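Local atomic coordinates of ActII protein (Streptomyces coelicolor, PDB entry 2OPT), a protein that probably represses transcription as a TetR-like DNA-binding regulator and binds the antibiotic actinorhodin or its biosynthetic precursor (S)-DNPA. Residues D9-T14 with A45-R50; D95-A100 with F141-A146. One frame throughout, in Å; residues are numbered along the deposited sequence.

The two contacts lie in different family regions of the chain. Contact 1 packs helix 8-22 against the last helix of the predicted helix-turn-helix, and contact 2 belongs to the C-terminal region of the TetR family; their centres are about 22 Å apart, and their nearest atoms about 7 Å. Both are small, largely buried and apolar, each with one partly exposed member, H46 and T143, but the centre of contact 2 is about 4 Å from that of the chain and the centre of contact 1 about 22 Å. Branched chains meet end to end in contact 1; in contact 2 alanines and a threonine methyl bring backbones closer. Helix 50-61 borders both, touching V12 and V47 in contact 1 and I99 and A100 in contact 2.

Contact 1. Residues D9-T14 with A45-R50; sequences DRIVVT and AHVGNR
I11 lays its CG2 methyl against V47, with I11 CG2 3.7 Å from V47 CG1 and 4.1 Å from V47 CG2, so the two branched side chains meet tip to tip. Its other branch, CG1-CD1, passes on toward H46, and the two side chains cross at about a right angle, with I11 CD1 oblique to the imidazole ring. CG1 stands anti to the carbonyl carbon of I11 (chi1 -66°), which puts CG2 anti to the backbone N, facing V47, while I11 CD1 lies 4.0 Å from V47 CG1 as well as reaching the H46 side. V12 adds a looser touch, its CG2 lying 4.4 Å from V47 CG1. The imidazole of H46 is engaged within its own helix, ND1 being hydrogen-bonded to S42 O. This packing joins helix 8-22 to the end of helix 40-47, which closes the predicted helix-turn-helix of the TetR-type DNA-binding domain. Cutting I11 back to an alanine would probably leave a gap beside the V47 methyls. L56 of helix 50-61 touches both V12 and V47, and M29 of helix 29-36 also reaches V47.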
ATOM      1  N   ASP A   9     -15.356 -22.012  14.613  1.00 30.96           N
ATOM      2  CA  ASP A   9     -15.698 -21.883  13.192  1.00 32.22           C
ATOM      3  C   ASP A   9     -17.057 -21.247  12.968  1.00 31.36           C
ATOM      4  O   ASP A   9     -17.212 -20.477  12.013  1.00 32.52           O
ATOM      5  CB  ASP A   9     -15.638 -23.226  12.437  1.00 33.92           C
ATOM      6  CG  ASP A   9     -15.825 -23.052  10.878  1.00 37.20           C
ATOM      7  OD1 ASP A   9     -15.078 -22.224  10.232  1.00 36.94           O
ATOM      8  OD2 ASP A   9     -16.734 -23.754  10.313  1.00 41.92           O
ATOM      9  N   ARG A  10     -18.059 -21.600  13.779  1.00 30.12           N
ATOM     10  CA  ARG A  10     -19.444 -21.137  13.496  1.00 29.76           C
ATOM     11  C   ARG A  10     -19.436 -19.646  13.794  1.00 28.15           C
ATOM     12  O   ARG A  10     -20.075 -18.832  13.148  1.00 26.86           O
ATOM     13  CB  ARG A  10     -20.445 -21.846  14.423  1.00 29.53           C
ATOM     14  CG  ARG A  10     -21.820 -21.173  14.535  1.00 34.08           C
ATOM     15  CD  ARG A  10     -22.501 -21.016  13.184  1.00 35.45           C
ATOM     16  NE  ARG A  10     -22.723 -22.323  12.546  1.00 41.03           N
ATOM     17  CZ  ARG A  10     -22.807 -22.509  11.226  1.00 42.79           C
ATOM     18  NH1 ARG A  10     -23.039 -23.734  10.730  1.00 41.48           N
ATOM     19  NH2 ARG A  10     -22.661 -21.468  10.411  1.00 41.21           N
ATOM     20  N   ILE A  11     -18.729 -19.302  14.823  1.00 25.16           N
ATOM     21  CA  ILE A  11     -18.621 -17.907  15.187  1.00 26.85           C
ATOM     22  C   ILE A  11     -17.987 -17.057  14.068  1.00 26.02           C
ATOM     23  O   ILE A  11     -18.454 -15.970  13.756  1.00 25.29           O
ATOM     24  CB  ILE A  11     -17.757 -17.736  16.474  1.00 26.83           C
ATOM     25  CG1 ILE A  11     -18.428 -18.366  17.740  1.00 26.96           C
ATOM     26  CG2 ILE A  11     -17.420 -16.189  16.734  1.00 29.68           C
ATOM     27  CD1 ILE A  11     -17.388 -18.443  19.030  1.00 26.67           C
ATOM     28  N   VAL A  12     -16.854 -17.516  13.553  1.00 26.74           N
ATOM     29  CA  VAL A  12     -16.126 -16.776  12.511  1.00 25.80           C
ATOM     30  C   VAL A  12     -16.896 -16.685  11.224  1.00 26.68           C
ATOM     31  O   VAL A  12     -16.875 -15.659  10.557  1.00 26.52           O
ATOM     32  CB  VAL A  12     -14.657 -17.344  12.368  1.00 28.24           C
ATOM     33  CG1 VAL A  12     -13.883 -16.610  11.275  1.00 29.26           C
ATOM     34  CG2 VAL A  12     -13.958 -17.107  13.676  1.00 23.81           C
ATOM     35  N   VAL A  13     -17.582 -17.763  10.851  1.00 24.80           N
ATOM     36  CA  VAL A  13     -18.320 -17.763   9.658  1.00 26.78           C
ATOM     37  C   VAL A  13     -19.443 -16.705   9.765  1.00 27.38           C
ATOM     38  O   VAL A  13     -19.685 -15.994   8.825  1.00 27.89           O
ATOM     39  CB  VAL A  13     -18.953 -19.168   9.436  1.00 27.31           C
ATOM     40  CG1 VAL A  13     -20.135 -19.134   8.369  1.00 32.59           C
ATOM     41  CG2 VAL A  13     -17.900 -20.177   9.025  1.00 28.65           C
ATOM     42  N   THR A  14     -20.139 -16.669  10.910  1.00 27.33           N
ATOM     43  CA  THR A  14     -21.198 -15.699  11.175  1.00 26.92           C
ATOM     44  C   THR A  14     -20.644 -14.297  11.085  1.00 25.35           C
ATOM     45  O   THR A  14     -21.242 -13.443  10.477  1.00 24.73           O
ATOM     46  CB  THR A  14     -21.776 -15.972  12.595  1.00 28.57           C
ATOM     47  OG1 THR A  14     -22.341 -17.295  12.595  1.00 28.36           O
ATOM     48  CG2 THR A  14     -22.868 -14.962  12.979  1.00 31.25           C
ATOM     49  N   ALA A  45     -14.854 -16.576  25.528  1.00 38.29           N
ATOM     50  CA  ALA A  45     -14.065 -17.822  25.715  1.00 38.42           C
ATOM     51  C   ALA A  45     -13.479 -18.341  24.381  1.00 37.43           C
ATOM     52  O   ALA A  45     -12.356 -18.837  24.338  1.00 37.77           O
ATOM     53  CB  ALA A  45     -14.922 -18.888  26.336  1.00 38.47           C
ATOM     54  N   HIS A  46     -14.243 -18.191  23.297  1.00 36.45           N
ATOM     55  CA  HIS A  46     -13.917 -18.766  21.989  1.00 36.65           C
ATOM     56  C   HIS A  46     -13.097 -17.896  21.077  1.00 37.71           C
ATOM     57  O   HIS A  46     -12.258 -18.427  20.297  1.00 38.66           O
ATOM     58  CB  HIS A  46     -15.184 -19.168  21.217  1.00 37.11           C
ATOM     59  CG  HIS A  46     -15.692 -20.530  21.571  1.00 35.90           C
ATOM     60  ND1 HIS A  46     -16.698 -20.734  22.490  1.00 38.42           N
ATOM     61  CD2 HIS A  46     -15.276 -21.754  21.191  1.00 36.51           C
ATOM     62  CE1 HIS A  46     -16.878 -22.032  22.660  1.00 38.15           C
ATOM     63  NE2 HIS A  46     -16.036 -22.668  21.873  1.00 37.06           N
ATOM     64  N   VAL A  47     -13.343 -16.586  21.086  1.00 37.64           N
ATOM     65  CA  VAL A  47     -12.661 -15.764  20.086  1.00 37.83           C
ATOM     66  C   VAL A  47     -11.992 -14.540  20.602  1.00 39.81           C
ATOM     67  O   VAL A  47     -11.326 -13.866  19.785  1.00 42.14           O
ATOM     68  CB  VAL A  47     -13.504 -15.344  18.847  1.00 36.67           C
ATOM     69  CG1 VAL A  47     -14.023 -16.583  18.062  1.00 34.81           C
ATOM     70  CG2 VAL A  47     -14.633 -14.407  19.227  1.00 37.31           C
ATOM     71  N   GLY A  48     -12.099 -14.258  21.906  1.00 39.04           N
ATOM     72  CA  GLY A  48     -11.396 -13.100  22.489  1.00 39.79           C
ATOM     73  C   GLY A  48     -12.106 -11.797  22.164  1.00 39.47           C
ATOM     74  O   GLY A  48     -13.312 -11.801  21.935  1.00 38.99           O
ATOM     75  N   ASN A  49     -11.358 -10.689  22.143  1.00 39.95           N
ATOM     76  CA  ASN A  49     -11.883  -9.353  21.841  1.00 38.55           C
ATOM     77  C   ASN A  49     -12.066  -9.111  20.353  1.00 37.67           C
ATOM     78  O   ASN A  49     -11.885 -10.024  19.532  1.00 35.27           O
ATOM     79  CB  ASN A  49     -10.986  -8.279  22.472  1.00 41.06           C
ATOM     80  CG  ASN A  49      -9.604  -8.269  21.893  1.00 41.55           C
ATOM     81  OD1 ASN A  49      -9.411  -8.502  20.711  1.00 41.47           O
ATOM     82  ND2 ASN A  49      -8.622  -8.009  22.730  1.00 46.37           N
ATOM     83  N   ARG A  50     -12.474  -7.898  19.978  1.00 37.77           N
ATOM     84  CA  ARG A  50     -12.824  -7.650  18.573  1.00 36.52           C
ATOM     85  C   ARG A  50     -11.586  -7.778  17.711  1.00 35.82           C
ATOM     86  O   ARG A  50     -11.629  -8.323  16.627  1.00 34.92           O
ATOM     87  CB  ARG A  50     -13.433  -6.254  18.387  1.00 38.94           C
ATOM     88  CG  ARG A  50     -14.015  -6.055  17.007  1.00 37.96           C
ATOM     89  CD  ARG A  50     -14.669  -4.702  16.936  1.00 41.19           C
ATOM     90  NE  ARG A  50     -15.234  -4.463  15.609  1.00 39.28           N
ATOM     91  CZ  ARG A  50     -14.653  -3.691  14.701  1.00 39.19           C
ATOM     92  NH1 ARG A  50     -13.476  -3.093  14.941  1.00 35.18           N
ATOM     93  NH2 ARG A  50     -15.244  -3.528  13.560  1.00 38.23           N
TER

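Contact 2. Residues D95-A100 with F141-A146; sequences DLARIA and FVTAEA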
ATOM      1  N   ASP A  95     -14.495  -4.891   2.789  1.00 36.58           N
ATOM      2  CA  ASP A  95     -13.817  -4.272   3.921  1.00 36.95           C
ATOM      3  C   ASP A  95     -12.632  -5.115   4.383  1.00 37.20           C
ATOM      4  O   ASP A  95     -12.027  -4.837   5.418  1.00 37.31           O
ATOM      5  CB  ASP A  95     -14.794  -4.059   5.080  1.00 38.11           C
ATOM      6  CG  ASP A  95     -15.398  -2.668   5.083  1.00 40.06           C
ATOM      7  OD1 ASP A  95     -14.939  -1.818   4.292  1.00 41.74           O
ATOM      8  OD2 ASP A  95     -16.330  -2.426   5.877  1.00 42.58           O
ATOM      9  N   LEU A  96     -12.307  -6.145   3.609  1.00 35.96           N
ATOM     10  CA  LEU A  96     -11.381  -7.178   4.057  1.00 37.74           C
ATOM     11  C   LEU A  96      -9.936  -6.701   3.961  1.00 37.77           C
ATOM     12  O   LEU A  96      -9.110  -7.017   4.818  1.00 37.75           O
ATOM     13  CB  LEU A  96     -11.567  -8.457   3.238  1.00 36.36           C
ATOM     14  CG  LEU A  96     -10.678  -9.642   3.620  1.00 41.15           C
ATOM     15  CD1 LEU A  96     -10.967 -10.095   5.043  1.00 39.60           C
ATOM     16  CD2 LEU A  96     -10.861 -10.790   2.639  1.00 40.12           C
ATOM     17  N   ALA A  97      -9.637  -5.939   2.915  1.00 33.87           N
ATOM     18  CA  ALA A  97      -8.325  -5.319   2.766  1.00 36.74           C
ATOM     19  C   ALA A  97      -8.044  -4.345   3.906  1.00 39.62           C
ATOM     20  O   ALA A  97      -6.889  -4.102   4.256  1.00 39.58           O
ATOM     21  CB  ALA A  97      -8.220  -4.613   1.424  1.00 38.25           C
ATOM     22  N   ARG A  98      -9.107  -3.791   4.480  1.00 41.48           N
ATOM     23  CA  ARG A  98      -8.979  -2.881   5.621  1.00 45.30           C
ATOM     24  C   ARG A  98      -8.481  -3.670   6.812  1.00 44.96           C
ATOM     25  O   ARG A  98      -7.685  -3.203   7.592  1.00 48.42           O
ATOM     26  CB  ARG A  98     -10.326  -2.241   5.966  1.00 46.49           C
ATOM     27  CG  ARG A  98     -10.588  -0.872   5.402  1.00 50.91           C
ATOM     28  CD  ARG A  98     -11.957  -0.339   5.894  1.00 52.70           C
ATOM     29  NE  ARG A  98     -11.905   0.097   7.302  1.00 56.28           N
ATOM     30  CZ  ARG A  98     -12.933   0.559   8.017  1.00 59.19           C
ATOM     31  NH1 ARG A  98     -14.147   0.672   7.492  1.00 60.02           N
ATOM     32  NH2 ARG A  98     -12.748   0.923   9.276  1.00 62.56           N
ATOM     33  N   ILE A  99      -8.968  -4.885   6.971  1.00 42.78           N
ATOM     34  CA  ILE A  99      -8.518  -5.716   8.084  1.00 42.30           C
ATOM     35  C   ILE A  99      -7.120  -6.217   7.818  1.00 42.21           C
ATOM     36  O   ILE A  99      -6.286  -6.264   8.720  1.00 41.92           O
ATOM     37  CB  ILE A  99      -9.472  -6.936   8.202  1.00 41.41           C
ATOM     38  CG1 ILE A  99     -10.887  -6.489   8.572  1.00 40.43           C
ATOM     39  CG2 ILE A  99      -8.946  -7.990   9.145  1.00 40.16           C
ATOM     40  CD1 ILE A  99     -11.909  -7.611   8.393  1.00 41.86           C
ATOM     41  N   ALA A 100      -6.884  -6.634   6.567  1.00 41.37           N
ATOM     42  CA  ALA A 100      -5.625  -7.242   6.144  1.00 42.54           C
ATOM     43  C   ALA A 100      -4.432  -6.330   6.218  1.00 46.10           C
ATOM     44  O   ALA A 100      -3.330  -6.793   6.429  1.00 47.36           O
ATOM     45  CB  ALA A 100      -5.746  -7.756   4.732  1.00 42.15           C
ATOM     46  N   PHE A 141       1.195  -5.074  -2.878  1.00 30.75           N
ATOM     47  CA  PHE A 141       0.689  -4.437  -4.050  1.00 29.96           C
ATOM     48  C   PHE A 141      -0.750  -4.888  -4.285  1.00 29.55           C
ATOM     49  O   PHE A 141      -1.624  -4.082  -4.574  1.00 27.73           O
ATOM     50  CB  PHE A 141       1.573  -4.888  -5.223  1.00 32.48           C
ATOM     51  CG  PHE A 141       0.893  -4.789  -6.563  1.00 30.49           C
ATOM     52  CD1 PHE A 141       0.721  -3.544  -7.181  1.00 33.16           C
ATOM     53  CD2 PHE A 141       0.393  -5.933  -7.195  1.00 34.22           C
ATOM     54  CE1 PHE A 141       0.021  -3.446  -8.429  1.00 33.25           C
ATOM     55  CE2 PHE A 141      -0.264  -5.835  -8.418  1.00 32.53           C
ATOM     56  CZ  PHE A 141      -0.470  -4.578  -9.016  1.00 32.97           C
ATOM     57  N   VAL A 142      -0.990  -6.199  -4.196  1.00 28.61           N
ATOM     58  CA  VAL A 142      -2.338  -6.733  -4.385  1.00 28.41           C
ATOM     59  C   VAL A 142      -3.323  -6.122  -3.351  1.00 31.90           C
ATOM     60  O   VAL A 142      -4.446  -5.709  -3.700  1.00 32.02           O
ATOM     61  CB  VAL A 142      -2.368  -8.253  -4.257  1.00 29.05           C
ATOM     62  CG1 VAL A 142      -3.779  -8.731  -4.210  1.00 28.17           C
ATOM     63  CG2 VAL A 142      -1.602  -8.915  -5.394  1.00 25.33           C
ATOM     64  N   THR A 143      -2.891  -6.047  -2.099  1.00 32.25           N
ATOM     65  CA  THR A 143      -3.726  -5.532  -1.037  1.00 36.11           C
ATOM     66  C   THR A 143      -4.045  -4.042  -1.226  1.00 38.47           C
ATOM     67  O   THR A 143      -5.208  -3.649  -1.056  1.00 39.96           O
ATOM     68  CB  THR A 143      -3.077  -5.801   0.353  1.00 36.97           C
ATOM     69  OG1 THR A 143      -2.807  -7.206   0.448  1.00 35.89           O
ATOM     70  CG2 THR A 143      -4.042  -5.371   1.519  1.00 38.29           C
ATOM     71  N   ALA A 144      -3.035  -3.225  -1.572  1.00 39.00           N
ATOM     72  CA  ALA A 144      -3.244  -1.791  -1.884  1.00 41.00           C
ATOM     73  C   ALA A 144      -4.209  -1.584  -3.031  1.00 41.96           C
ATOM     74  O   ALA A 144      -5.116  -0.750  -2.955  1.00 43.61           O
ATOM     75  CB  ALA A 144      -1.897  -1.090  -2.211  1.00 40.42           C
ATOM     76  N   GLU A 145      -3.989  -2.293  -4.131  1.00 39.44           N
ATOM     77  CA  GLU A 145      -4.923  -2.201  -5.264  1.00 40.84           C
ATOM     78  C   GLU A 145      -6.357  -2.507  -4.827  1.00 40.77           C
ATOM     79  O   GLU A 145      -7.275  -1.788  -5.164  1.00 42.78           O
ATOM     80  CB  GLU A 145      -4.521  -3.135  -6.395  1.00 40.04           C
ATOM     81  CG  GLU A 145      -3.316  -2.675  -7.221  1.00 44.30           C
ATOM     82  CD  GLU A 145      -3.557  -1.351  -7.963  1.00 49.43           C
ATOM     83  OE1 GLU A 145      -4.678  -1.153  -8.487  1.00 48.62           O
ATOM     84  OE2 GLU A 145      -2.634  -0.507  -8.016  1.00 51.90           O
ATOM     85  N   ALA A 146      -6.533  -3.583  -4.074  1.00 41.56           N
ATOM     86  CA  ALA A 146      -7.856  -3.979  -3.609  1.00 42.99           C
ATOM     87  C   ALA A 146      -8.478  -2.894  -2.788  1.00 47.82           C
ATOM     88  O   ALA A 146      -9.645  -2.572  -2.991  1.00 49.47           O
ATOM     89  CB  ALA A 146      -7.771  -5.276  -2.782  1.00 43.89           C
TER
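The short helix 96-100 and the 141-146 part of helix 128-150 run at 138° between their N-to-C directions, closer to antiparallel than to perpendicular, and their axes approach to 9.4 Å. The nearest backbone positions are A97 and T143, whose CA atoms are 6.0 Å apart. Small side chains at the interface permit this approach. A97 points its methyl toward the longer helix, where A97 CB lies 4.0 Å from T143 O and 4.3 Å from A146 CB. T143 answers with its methyl branch: a chi1 of -54° sets OG1 beside the backbone N and CG2 anti to it, and T143 CG2 comes within 4.1 Å of A97 O, while the same methyl is 4.3 Å from A100 CB. T143 thus presents carbon to both alanines of the short helix, and its hydroxyl OG1 is hydrogen-bonded to S139 O, one turn back in its own helix. The interface between the segments is therefore van der Waals packing of methyl groups against one another and against backbone carbonyls. F90 of helix 75-92 packs on T143 and A146, and F58 of helix 50-61 packs on A100. Within the same segment, E145 has its partners elsewhere: a salt bridge with R200 and a hydrogen bond with Y133 of the second subunit. Close packing of alanines and a threonine methyl here joins the short helix 96-100, whose I99 also touches L19 of helix 8-22, to a long helix of the all-helical C-terminal regulatory domain of the TetR fold.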